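Side-chain contacts in cytochrome P450 (Novosphingobium aromaticivorans, PDB 3OFT), which belongs to the cytochrome P450 family and holds an iron-containing protoporphyrin IX within a fold built mainly from helices: residues A[82-85]-A[86-89]; A[91-94]-A[95-99]; A[217-220]-A[221-225]; A[224-227]-A[228-231]. All blocks are in the same frame, centred on the assembly; numbering follows the deposited sequence.

Interaction 1: A[82-85]-A[86-89]; sequences MQFI and PLQQ. With HEM (protoporphyrin IX containing Fe), chain D.
A cis peptide bond joins Ile85 to Pro86 and bends the chain sharply, just where a type I beta turn, Pro86 to Gln89, begins. The turn lies in the buried loop between helix 78-82 and helix 91-104 of the P450 fold, beside the haem. Its own closing bond runs from Gln89 N to Pro86 O (3.0 Å). A second bond ties the turn back to the residues before it: Gln88 N donates to Phe84 O over 3.2 Å, fairly straight at 158°, the donor standing well above the carbonyl plane. Gln88 CB packs on Phe84 O at 3.5 Å. Phe84 and Leu87 lie side by side and point the same way, Phe84 CB meeting Leu87 CB at 3.9 Å. CB of Met82 sits over one face of the Phe84 ring, displaced toward its rim. The side chains of Ile85 and Gln89 cross at a slant. The flat amide of Gln89 lies against both branches of the isoleucine, and its NE2 has a weak hydrogen bond to Glu93 on the next helix. The backbone of the turn faces one haem propionate, Leu87 CA approaching HEM O1D to 3.2 Å, and the Pro86 ring packs alongside that group. In Leu87 the CG is anti to the backbone N (chi1 -178°), which carries the isobutyl group along the haem edge toward the other propionate. There CD1 of Leu87 rests 3.7 Å from HEM CBA and 3.5 Å from HEM O1A.

Interaction 2: A[91-94]-A[95-99]; sequences GAEH and KAFRT. With HEM (protoporphyrin IX containing Fe), chain D.
His94 and Arg98, one turn apart on helix 91-104, run side by side toward the same haem propionate. Their closest side-chain atoms are NE2 of His94 and CD of Arg98, 3.5 Å apart. Arg98 CB lies over one face of the imidazole, shifted toward the rim, and the ring and guanidinium planes are inclined by 46°. Both flat groups present an edge to the propionate carbon, HEM CGD, which lies in the plane of each. Arg98 NH2 donates to HEM O2D over 2.8 Å, but the position of that oxygen is doubtful because the model sets it too near the histidine ring. In both residues CG is anti to the backbone N (chi1 165° for His94, -174° for Arg98), and the arginine continues extended as far as NE. Around this first shell, Arg98 NH2 also bonds to Arg344 O, while the imidazole has weak hydrogen bonds from ND1 to Pro86 O and from NE2 to Ala342 O. The helix sets the spacing: Arg98 N donates to His94 O over 2.8 Å, and Phe97 N adds a weak second bond to that oxygen. On another flank Glu93 CG packs 3.8 Å from Phe97 CE2, and Phe97 turns an edge to the backbone, CD2 of Phe97 lying 3.2 Å from Glu93 O. Phe97 in turn meets Trp219 edge-to-face. An arginine directed at a carboxylate probably offsets the negative charge of the propionate. A carbonyl near each imidazole nitrogen would be compatible with a protonated ring, though both bonds are weak and the neighbouring arginine would oppose it.

Interaction 3: A[217-220]-A[221-225]; sequences RPWT and VDEAR
Arg217 and Glu223 extend toward each other from opposite directions and meet with their flat ends nearly coplanar, the planes 28° apart. The grip is end-on and two-pronged, forming a salt bridge: NH1 of Arg217 reaches Glu223 OE1 at 2.8 Å, and NH2 of Arg217 reaches Glu223 OE2 at 2.9 Å. OE1 receives NH1 on its syn lone pair, in the guanidinium plane, with the bond nearly straight (168°), whereas the second bond is more tilted and less straight. Arg217 starts with CG in the crowded position between its backbone N and carbonyl carbon (chi1 49°) and bends again at chi2, curling the guanidinium back over its own chain, where NH1 also donates to Pro218 O (3.1 Å). Glu223 OE1 takes a second donor, Thr220 N, at 3.0 Å. That almost straight N-H comes from above the carboxylate plane, while the arginine comes from the syn side; together the three N-H groups hold the carboxylate's rotation. Thr220 and Glu223 cross at a slant, and the bond is returned when Glu223 N donates to Thr220 OG1 over 3.1 Å. Trp219 lies across the glutamate stem, its ring edge at CE3 touching Glu223 CB at 3.7 Å. The indole has a weak bond from NE1 to Ile209 O. Beyond the cap, Arg225 NH1 bridges to Asp222 OD1 (3.0 Å), with Val221 CG1 over one guanidinium face. The reciprocal Thr220-Glu223 pair is a capping box, here closing the N-terminus of the long helix 221-252 of the P450 fold.

Interaction 4: A[224-227]-A[228-231]; sequences ARRM and CRNL. With HEM (protoporphyrin IX containing Fe), chain D.
Met227 and Leu231 form the tight side of this turn of helix 221-252, with SD of Met227 3.5 Å from CD1 of Leu231. The methionine folds at chi2 and chi3 (-86° and -62°), which brings its CE back to Cys228 SG at 3.8 Å. Cys228 SG also lies 3.3 Å from Ala224 O, the carbonyl that accepts the helical bond from Cys228 N. Ile209 and Phe206 of helix 205-210 close over this apolar flank. Toward the haem, Asn230 OD1 packs 3.6 Å from HEM CMD, while its ND2 has a weak bond to Ile85 O. The arginine side is looser and partly open to solvent at Arg225 and Arg226. Arg229, by contrast, is buried: its guanidinium lies back along the helix with one face over Arg225 O and Arg226 CA, and its NH1 is 3.6 Å from Arg226 CG. Asp187 forms a salt bridge with Arg229 NH2, and Met82 O accepts from NH1, whereas Arg226 NE turns to Gln83 O. Arg226 NE and Arg229 NH1 stay 5.4 Å apart; Asp187 and the carbonyls around them probably ease the repulsion of these like charges.

In the fold
Interactions 1, 2 and 4 all touch the haem, interactions 1 and 2 at its propionates and interaction 4 at its methyl and vinyl edge. Interaction 1 lies between interactions 2 and 4, whose centres are 14 Å apart. Its centre is 8 Å from that of interaction 4, to which probable hydrogen bonds tie it (Met82 O to Arg229 NH1, 2.7 Å; Gln83 O to Arg226 NE, 2.8 Å), and 11 Å from that of interaction 2. Interaction 3 begins the helix that interaction 4 continues, sharing Ala224 and Arg225. Phe97 of interaction 2 packs its CZ 3.5 Å from Glu223 CD of interaction 3. The side chain of Leu87 is about 4 Å from the bound (2R,5R)-hexane-2,5-diol.

Interaction 1: A[82-85]-A[86-89]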
# COMPACT_ATOMS: atom_id res chain seq x y z
N MET A 82 14.21 3.70 -9.75
CA MET A 82 13.96 3.53 -8.32
C MET A 82 14.81 2.46 -7.65
O MET A 82 15.26 2.68 -6.53
CB MET A 82 12.47 3.38 -8.02
CG MET A 82 11.71 4.71 -8.27
SD MET A 82 12.16 6.03 -7.11
CE MET A 82 11.07 7.30 -7.75
N GLN A 83 15.04 1.32 -8.32
CA GLN A 83 15.95 0.28 -7.80
C GLN A 83 15.68 -0.01 -6.32
O GLN A 83 16.60 -0.15 -5.50
CB GLN A 83 17.43 0.69 -8.01
CG GLN A 83 17.79 0.82 -9.49
CD GLN A 83 17.90 -0.55 -10.07
OE1 GLN A 83 18.83 -1.27 -9.77
NE2 GLN A 83 16.92 -0.94 -10.89
N PHE A 84 14.40 -0.16 -5.99
CA PHE A 84 14.00 -0.38 -4.58
C PHE A 84 14.53 -1.69 -4.00
O PHE A 84 14.53 -2.74 -4.65
CB PHE A 84 12.48 -0.42 -4.49
CG PHE A 84 11.82 0.90 -4.62
CD1 PHE A 84 12.16 1.95 -3.80
CD2 PHE A 84 10.76 1.06 -5.52
CE1 PHE A 84 11.51 3.17 -3.89
CE2 PHE A 84 10.10 2.28 -5.60
CZ PHE A 84 10.48 3.34 -4.78
N ILE A 85 14.97 -1.61 -2.75
CA ILE A 85 15.37 -2.82 -2.03
C ILE A 85 14.46 -2.99 -0.79
O ILE A 85 14.30 -2.05 0.01
CB ILE A 85 16.85 -2.73 -1.55
CG1 ILE A 85 17.81 -2.91 -2.73
CG2 ILE A 85 17.14 -3.80 -0.47
CD1 ILE A 85 19.30 -2.65 -2.26
N PRO A 86 13.87 -4.18 -0.59
CA PRO A 86 13.94 -5.43 -1.34
C PRO A 86 12.92 -5.54 -2.50
O PRO A 86 12.92 -6.55 -3.18
CB PRO A 86 13.64 -6.49 -0.26
CG PRO A 86 12.92 -5.77 0.81
CD PRO A 86 13.03 -4.31 0.61
N LEU A 87 12.09 -4.51 -2.73
CA LEU A 87 10.86 -4.69 -3.56
C LEU A 87 11.16 -5.25 -4.95
O LEU A 87 10.38 -6.04 -5.50
CB LEU A 87 10.05 -3.38 -3.68
CG LEU A 87 8.73 -3.38 -4.47
CD1 LEU A 87 7.65 -4.29 -3.79
CD2 LEU A 87 8.23 -1.97 -4.61
N GLN A 88 12.26 -4.78 -5.53
CA GLN A 88 12.59 -5.12 -6.92
C GLN A 88 13.60 -6.22 -7.07
O GLN A 88 14.03 -6.48 -8.19
CB GLN A 88 13.09 -3.88 -7.67
CG GLN A 88 11.97 -2.89 -7.97
CD GLN A 88 12.51 -1.67 -8.70
OE1 GLN A 88 12.93 -1.73 -9.87
NE2 GLN A 88 12.49 -0.58 -8.03
N GLN A 89 13.97 -6.90 -5.98
CA GLN A 89 14.95 -7.98 -6.12
C GLN A 89 14.32 -9.36 -6.27
O GLN A 89 13.19 -9.55 -5.88
CB GLN A 89 15.90 -7.97 -4.92
CG GLN A 89 16.54 -6.58 -4.76
CD GLN A 89 17.36 -6.52 -3.49
OE1 GLN A 89 16.85 -6.76 -2.40
NE2 GLN A 89 18.63 -6.20 -3.63
CHA HEM D . 5.61 -4.99 -0.07
CHB HEM D . 1.01 -3.51 0.48
CHC HEM D . 2.35 -0.86 4.29
CHD HEM D . 6.96 -1.49 3.09
C1A HEM D . 4.24 -4.86 -0.19
C2A HEM D . 3.43 -5.62 -1.11
C3A HEM D . 2.16 -5.24 -0.98
C4A HEM D . 2.12 -4.17 0.02
CMA HEM D . 0.98 -5.79 -1.83
CAA HEM D . 3.94 -6.74 -2.06
CBA HEM D . 4.50 -6.07 -3.30
CGA HEM D . 4.93 -7.09 -4.35
O1A HEM D . 5.54 -6.65 -5.38
O2A HEM D . 4.69 -8.33 -4.23
C1B HEM D . 0.95 -2.66 1.58
C2B HEM D . -0.25 -2.11 2.15
C3B HEM D . 0.14 -1.37 3.21
C4B HEM D . 1.59 -1.46 3.32
CMB HEM D . -1.67 -2.35 1.61
CAB HEM D . -0.64 -0.52 4.21
CBB HEM D . -1.97 -0.32 4.12
C1C HEM D . 3.70 -0.76 4.35
C2C HEM D . 4.49 -0.09 5.37
C3C HEM D . 5.79 -0.26 4.99
C4C HEM D . 5.84 -1.10 3.82
CMC HEM D . 3.90 0.69 6.59
CAC HEM D . 7.11 0.20 5.67
CBC HEM D . 7.19 1.31 6.39
C1D HEM D . 7.02 -2.49 2.18
C2D HEM D . 8.27 -3.01 1.63
C3D HEM D . 7.84 -4.12 0.68
C4D HEM D . 6.41 -4.15 0.70
CMD HEM D . 9.73 -2.56 1.99
CAD HEM D . 8.83 -5.00 -0.14
CBD HEM D . 8.90 -6.35 0.60
CGD HEM D . 9.72 -7.27 -0.31
O1D HEM D . 9.91 -7.00 -1.51
O2D HEM D . 10.16 -8.34 0.14
NA HEM D . 3.40 -3.99 0.51
NB HEM D . 2.02 -2.28 2.35
NC HEM D . 4.56 -1.40 3.46
ND HEM D . 5.96 -3.17 1.59
FE HEM D . 3.98 -2.77 2.03
O HOH W 1 4.20 -0.96 0.47

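Interaction 2: A[91-94]-A[95-99]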
# COMPACT_ATOMS: atom_id res chain seq x y z
N GLY A 91 15.10 -13.82 -5.91
CA GLY A 91 15.92 -15.00 -5.58
C GLY A 91 16.73 -14.85 -4.31
O GLY A 91 16.26 -14.29 -3.33
N ALA A 92 17.94 -15.38 -4.33
CA ALA A 92 18.83 -15.26 -3.17
C ALA A 92 19.17 -13.82 -2.78
O ALA A 92 19.35 -13.54 -1.60
CB ALA A 92 20.10 -16.07 -3.41
N GLU A 93 19.30 -12.93 -3.76
CA GLU A 93 19.64 -11.54 -3.46
C GLU A 93 18.52 -10.92 -2.63
O GLU A 93 18.77 -10.30 -1.60
CB GLU A 93 19.88 -10.72 -4.73
CG GLU A 93 20.27 -9.29 -4.43
CD GLU A 93 20.62 -8.52 -5.71
OE1 GLU A 93 19.98 -7.49 -6.00
OE2 GLU A 93 21.53 -8.97 -6.42
N HIS A 94 17.30 -11.13 -3.09
CA HIS A 94 16.11 -10.66 -2.41
C HIS A 94 16.07 -11.18 -0.96
O HIS A 94 15.88 -10.44 -0.02
CB HIS A 94 14.83 -11.08 -3.17
CG HIS A 94 13.60 -10.94 -2.34
ND1 HIS A 94 13.11 -9.71 -1.95
CD2 HIS A 94 12.82 -11.87 -1.76
CE1 HIS A 94 12.03 -9.90 -1.20
NE2 HIS A 94 11.85 -11.20 -1.06
N LYS A 95 16.25 -12.48 -0.79
CA LYS A 95 16.22 -13.05 0.57
C LYS A 95 17.28 -12.40 1.48
O LYS A 95 16.99 -12.09 2.64
CB LYS A 95 16.46 -14.57 0.50
CG LYS A 95 16.25 -15.33 1.82
CD LYS A 95 16.38 -16.84 1.55
CE LYS A 95 16.31 -17.64 2.85
NZ LYS A 95 17.43 -17.27 3.73
N ALA A 96 18.48 -12.17 0.95
CA ALA A 96 19.59 -11.62 1.77
C ALA A 96 19.27 -10.21 2.28
O ALA A 96 19.61 -9.86 3.37
CB ALA A 96 20.88 -11.63 1.02
N PHE A 97 18.59 -9.41 1.47
CA PHE A 97 18.24 -8.04 1.88
C PHE A 97 16.94 -7.99 2.65
O PHE A 97 16.82 -7.17 3.56
CB PHE A 97 18.14 -7.14 0.65
CG PHE A 97 19.47 -6.75 0.10
CD1 PHE A 97 20.19 -5.69 0.65
CD2 PHE A 97 20.04 -7.47 -0.93
CE1 PHE A 97 21.45 -5.34 0.13
CE2 PHE A 97 21.30 -7.12 -1.45
CZ PHE A 97 21.99 -6.05 -0.94
N ARG A 98 15.97 -8.83 2.30
CA ARG A 98 14.70 -8.87 3.03
C ARG A 98 14.94 -9.25 4.51
O ARG A 98 14.31 -8.69 5.41
CB ARG A 98 13.74 -9.87 2.42
CG ARG A 98 12.34 -9.86 3.07
CD ARG A 98 11.42 -10.87 2.40
NE ARG A 98 10.25 -11.15 3.23
CZ ARG A 98 9.06 -10.56 3.13
NH1 ARG A 98 8.09 -10.97 3.96
NH2 ARG A 98 8.79 -9.62 2.21
N THR A 99 15.85 -10.19 4.75
CA THR A 99 16.09 -10.66 6.10
C THR A 99 16.32 -9.56 7.14
O THR A 99 15.53 -9.51 8.11
CB THR A 99 17.13 -11.82 6.13
OG1 THR A 99 16.54 -12.95 5.47
CG2 THR A 99 17.52 -12.19 7.58
CHA HEM D . 5.61 -4.99 -0.07
CHB HEM D . 1.01 -3.51 0.48
CHC HEM D . 2.35 -0.86 4.29
CHD HEM D . 6.96 -1.49 3.09
C1A HEM D . 4.24 -4.86 -0.19
C2A HEM D . 3.43 -5.62 -1.11
C3A HEM D . 2.16 -5.24 -0.98
C4A HEM D . 2.12 -4.17 0.02
CMA HEM D . 0.98 -5.79 -1.83
CAA HEM D . 3.94 -6.74 -2.06
CBA HEM D . 4.50 -6.07 -3.30
CGA HEM D . 4.93 -7.09 -4.35
O1A HEM D . 5.54 -6.65 -5.38
O2A HEM D . 4.69 -8.33 -4.23
C1B HEM D . 0.95 -2.66 1.58
C2B HEM D . -0.25 -2.11 2.15
C3B HEM D . 0.14 -1.37 3.21
C4B HEM D . 1.59 -1.46 3.32
CMB HEM D . -1.67 -2.35 1.61
CAB HEM D . -0.64 -0.52 4.21
CBB HEM D . -1.97 -0.32 4.12
C1C HEM D . 3.70 -0.76 4.35
C2C HEM D . 4.49 -0.09 5.37
C3C HEM D . 5.79 -0.26 4.99
C4C HEM D . 5.84 -1.10 3.82
CMC HEM D . 3.90 0.69 6.59
CAC HEM D . 7.11 0.20 5.67
CBC HEM D . 7.19 1.31 6.39
C1D HEM D . 7.02 -2.49 2.18
C2D HEM D . 8.27 -3.01 1.63
C3D HEM D . 7.84 -4.12 0.68
C4D HEM D . 6.41 -4.15 0.70
CMD HEM D . 9.73 -2.56 1.99
CAD HEM D . 8.83 -5.00 -0.14
CBD HEM D . 8.90 -6.35 0.60
CGD HEM D . 9.72 -7.27 -0.31
O1D HEM D . 9.91 -7.00 -1.51
O2D HEM D . 10.16 -8.34 0.14
NA HEM D . 3.40 -3.99 0.51
NB HEM D . 2.02 -2.28 2.35
NC HEM D . 4.56 -1.40 3.46
ND HEM D . 5.96 -3.17 1.59
FE HEM D . 3.98 -2.77 2.03
O HOH W 1 4.20 -0.96 0.47

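Interaction 3: A[217-220]-A[221-225]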
# COMPACT_ATOMS: atom_id res chain seq x y z
N ARG A 217 28.14 -9.39 5.21
CA ARG A 217 29.01 -8.21 5.00
C ARG A 217 28.17 -6.93 5.27
O ARG A 217 26.94 -7.01 5.38
CB ARG A 217 29.67 -8.27 3.60
CG ARG A 217 28.75 -8.57 2.41
CD ARG A 217 28.31 -7.30 1.79
NE ARG A 217 27.52 -7.48 0.59
CZ ARG A 217 26.63 -6.59 0.17
NH1 ARG A 217 26.44 -5.46 0.85
NH2 ARG A 217 25.91 -6.82 -0.94
N PRO A 218 28.82 -5.76 5.43
CA PRO A 218 28.03 -4.57 5.79
C PRO A 218 27.18 -4.04 4.62
O PRO A 218 27.56 -4.23 3.48
CB PRO A 218 29.10 -3.51 6.14
CG PRO A 218 30.37 -4.34 6.45
CD PRO A 218 30.28 -5.52 5.53
N TRP A 219 26.08 -3.35 4.90
CA TRP A 219 25.36 -2.60 3.84
C TRP A 219 26.31 -1.64 3.15
O TRP A 219 27.10 -0.96 3.83
CB TRP A 219 24.24 -1.74 4.44
CG TRP A 219 23.04 -2.52 4.94
CD1 TRP A 219 22.92 -3.14 6.16
CD2 TRP A 219 21.79 -2.71 4.26
NE1 TRP A 219 21.67 -3.70 6.28
CE2 TRP A 219 20.96 -3.46 5.13
CE3 TRP A 219 21.30 -2.35 3.00
CZ2 TRP A 219 19.65 -3.87 4.77
CZ3 TRP A 219 19.98 -2.73 2.65
CH2 TRP A 219 19.19 -3.51 3.53
N THR A 220 26.25 -1.54 1.82
CA THR A 220 26.93 -0.44 1.15
C THR A 220 26.07 0.80 1.30
O THR A 220 24.87 0.71 1.59
CB THR A 220 27.21 -0.73 -0.33
OG1 THR A 220 25.96 -0.74 -1.07
CG2 THR A 220 27.97 -2.08 -0.48
N VAL A 221 26.66 1.96 1.08
CA VAL A 221 25.91 3.18 1.18
C VAL A 221 24.80 3.20 0.11
O VAL A 221 23.69 3.66 0.38
CB VAL A 221 26.80 4.42 0.97
CG1 VAL A 221 25.92 5.66 1.03
CG2 VAL A 221 27.85 4.49 2.10
N ASP A 222 25.10 2.74 -1.10
CA ASP A 222 24.04 2.77 -2.12
C ASP A 222 22.86 1.82 -1.79
O ASP A 222 21.72 2.15 -2.10
CB ASP A 222 24.54 2.50 -3.53
CG ASP A 222 23.48 2.88 -4.59
OD1 ASP A 222 23.04 4.06 -4.63
OD2 ASP A 222 23.12 2.00 -5.39
N GLU A 223 23.15 0.66 -1.20
CA GLU A 223 22.09 -0.28 -0.82
C GLU A 223 21.24 0.35 0.27
O GLU A 223 20.03 0.24 0.21
CB GLU A 223 22.65 -1.61 -0.34
CG GLU A 223 23.31 -2.45 -1.44
CD GLU A 223 24.33 -3.47 -0.89
OE1 GLU A 223 24.59 -3.49 0.34
OE2 GLU A 223 24.90 -4.19 -1.72
N ALA A 224 21.88 1.06 1.22
CA ALA A 224 21.15 1.80 2.24
C ALA A 224 20.24 2.83 1.58
O ALA A 224 19.10 2.95 1.98
CB ALA A 224 22.15 2.52 3.25
N ARG A 225 20.74 3.59 0.60
CA ARG A 225 19.87 4.57 -0.09
C ARG A 225 18.61 3.91 -0.66
O ARG A 225 17.52 4.44 -0.49
CB ARG A 225 20.57 5.28 -1.27
CG ARG A 225 21.83 6.12 -0.93
CD ARG A 225 22.25 6.90 -2.16
NE ARG A 225 23.53 7.59 -1.96
CZ ARG A 225 24.70 7.13 -2.37
NH1 ARG A 225 24.78 5.99 -3.07
NH2 ARG A 225 25.80 7.83 -2.08

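Interaction 4: A[224-227]-A[228-231]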
# COMPACT_ATOMS: atom_id res chain seq x y z
N ALA A 224 21.88 1.06 1.22
CA ALA A 224 21.15 1.80 2.24
C ALA A 224 20.24 2.83 1.58
O ALA A 224 19.10 2.95 1.98
CB ALA A 224 22.15 2.52 3.25
N ARG A 225 20.74 3.59 0.60
CA ARG A 225 19.87 4.57 -0.09
C ARG A 225 18.61 3.91 -0.66
O ARG A 225 17.52 4.44 -0.49
CB ARG A 225 20.57 5.28 -1.27
CG ARG A 225 21.83 6.12 -0.93
CD ARG A 225 22.25 6.90 -2.16
NE ARG A 225 23.53 7.59 -1.96
CZ ARG A 225 24.70 7.13 -2.37
NH1 ARG A 225 24.78 5.99 -3.07
NH2 ARG A 225 25.80 7.83 -2.08
N ARG A 226 18.80 2.81 -1.39
CA ARG A 226 17.71 2.04 -2.07
C ARG A 226 16.74 1.45 -1.09
O ARG A 226 15.52 1.43 -1.35
CB ARG A 226 18.33 0.88 -2.90
CG ARG A 226 19.13 1.49 -4.10
CD ARG A 226 20.09 0.49 -4.71
NE ARG A 226 19.39 -0.65 -5.29
CZ ARG A 226 19.95 -1.80 -5.61
NH1 ARG A 226 21.24 -2.00 -5.39
NH2 ARG A 226 19.18 -2.79 -6.12
N MET A 227 17.26 0.90 0.00
CA MET A 227 16.36 0.28 1.01
C MET A 227 15.52 1.33 1.75
O MET A 227 14.29 1.16 1.95
CB MET A 227 17.18 -0.56 2.00
CG MET A 227 16.38 -1.37 2.99
SD MET A 227 15.97 -0.37 4.43
CE MET A 227 17.61 0.01 5.07
N CYS A 228 16.18 2.41 2.15
CA CYS A 228 15.52 3.50 2.85
C CYS A 228 14.47 4.18 2.01
O CYS A 228 13.41 4.51 2.56
CB CYS A 228 16.55 4.52 3.34
SG CYS A 228 17.50 3.84 4.77
N ARG A 229 14.75 4.37 0.70
CA ARG A 229 13.75 4.87 -0.27
C ARG A 229 12.52 3.94 -0.33
O ARG A 229 11.37 4.44 -0.42
CB ARG A 229 14.43 4.94 -1.67
CG ARG A 229 13.70 5.53 -2.85
CD ARG A 229 14.55 5.24 -4.15
NE ARG A 229 15.89 5.72 -3.95
CZ ARG A 229 17.03 5.24 -4.48
NH1 ARG A 229 17.11 4.22 -5.32
NH2 ARG A 229 18.13 5.84 -4.12
N ASN A 230 12.76 2.62 -0.38
CA ASN A 230 11.65 1.66 -0.30
C ASN A 230 10.80 1.75 0.99
O ASN A 230 9.57 1.67 0.91
CB ASN A 230 12.17 0.25 -0.52
CG ASN A 230 11.10 -0.75 -0.93
OD1 ASN A 230 9.88 -0.49 -0.92
ND2 ASN A 230 11.54 -1.91 -1.26
N LEU A 231 11.44 1.88 2.14
CA LEU A 231 10.72 2.02 3.41
C LEU A 231 9.87 3.28 3.44
O LEU A 231 8.68 3.23 3.84
CB LEU A 231 11.66 1.96 4.60
CG LEU A 231 12.22 0.57 4.90
CD1 LEU A 231 13.09 0.79 6.13
CD2 LEU A 231 11.12 -0.46 5.22
CHA HEM D . 5.61 -4.99 -0.07
CHB HEM D . 1.01 -3.51 0.48
CHC HEM D . 2.35 -0.86 4.29
CHD HEM D . 6.96 -1.49 3.09
C1A HEM D . 4.24 -4.86 -0.19
C2A HEM D . 3.43 -5.62 -1.11
C3A HEM D . 2.16 -5.24 -0.98
C4A HEM D . 2.12 -4.17 0.02
CMA HEM D . 0.98 -5.79 -1.83
CAA HEM D . 3.94 -6.74 -2.06
CBA HEM D . 4.50 -6.07 -3.30
CGA HEM D . 4.93 -7.09 -4.35
O1A HEM D . 5.54 -6.65 -5.38
O2A HEM D . 4.69 -8.33 -4.23
C1B HEM D . 0.95 -2.66 1.58
C2B HEM D . -0.25 -2.11 2.15
C3B HEM D . 0.14 -1.37 3.21
C4B HEM D . 1.59 -1.46 3.32
CMB HEM D . -1.67 -2.35 1.61
CAB HEM D . -0.64 -0.52 4.21
CBB HEM D . -1.97 -0.32 4.12
C1C HEM D . 3.70 -0.76 4.35
C2C HEM D . 4.49 -0.09 5.37
C3C HEM D . 5.79 -0.26 4.99
C4C HEM D . 5.84 -1.10 3.82
CMC HEM D . 3.90 0.69 6.59
CAC HEM D . 7.11 0.20 5.67
CBC HEM D . 7.19 1.31 6.39
C1D HEM D . 7.02 -2.49 2.18
C2D HEM D . 8.27 -3.01 1.63
C3D HEM D . 7.84 -4.12 0.68
C4D HEM D . 6.41 -4.15 0.70
CMD HEM D . 9.73 -2.56 1.99
CAD HEM D . 8.83 -5.00 -0.14
CBD HEM D . 8.90 -6.35 0.60
CGD HEM D . 9.72 -7.27 -0.31
O1D HEM D . 9.91 -7.00 -1.51
O2D HEM D . 10.16 -8.34 0.14
NA HEM D . 3.40 -3.99 0.51
NB HEM D . 2.02 -2.28 2.35
NC HEM D . 4.56 -1.40 3.46
ND HEM D . 5.96 -3.17 1.59
FE HEM D . 3.98 -2.77 2.03
O HOH W 1 4.20 -0.96 0.47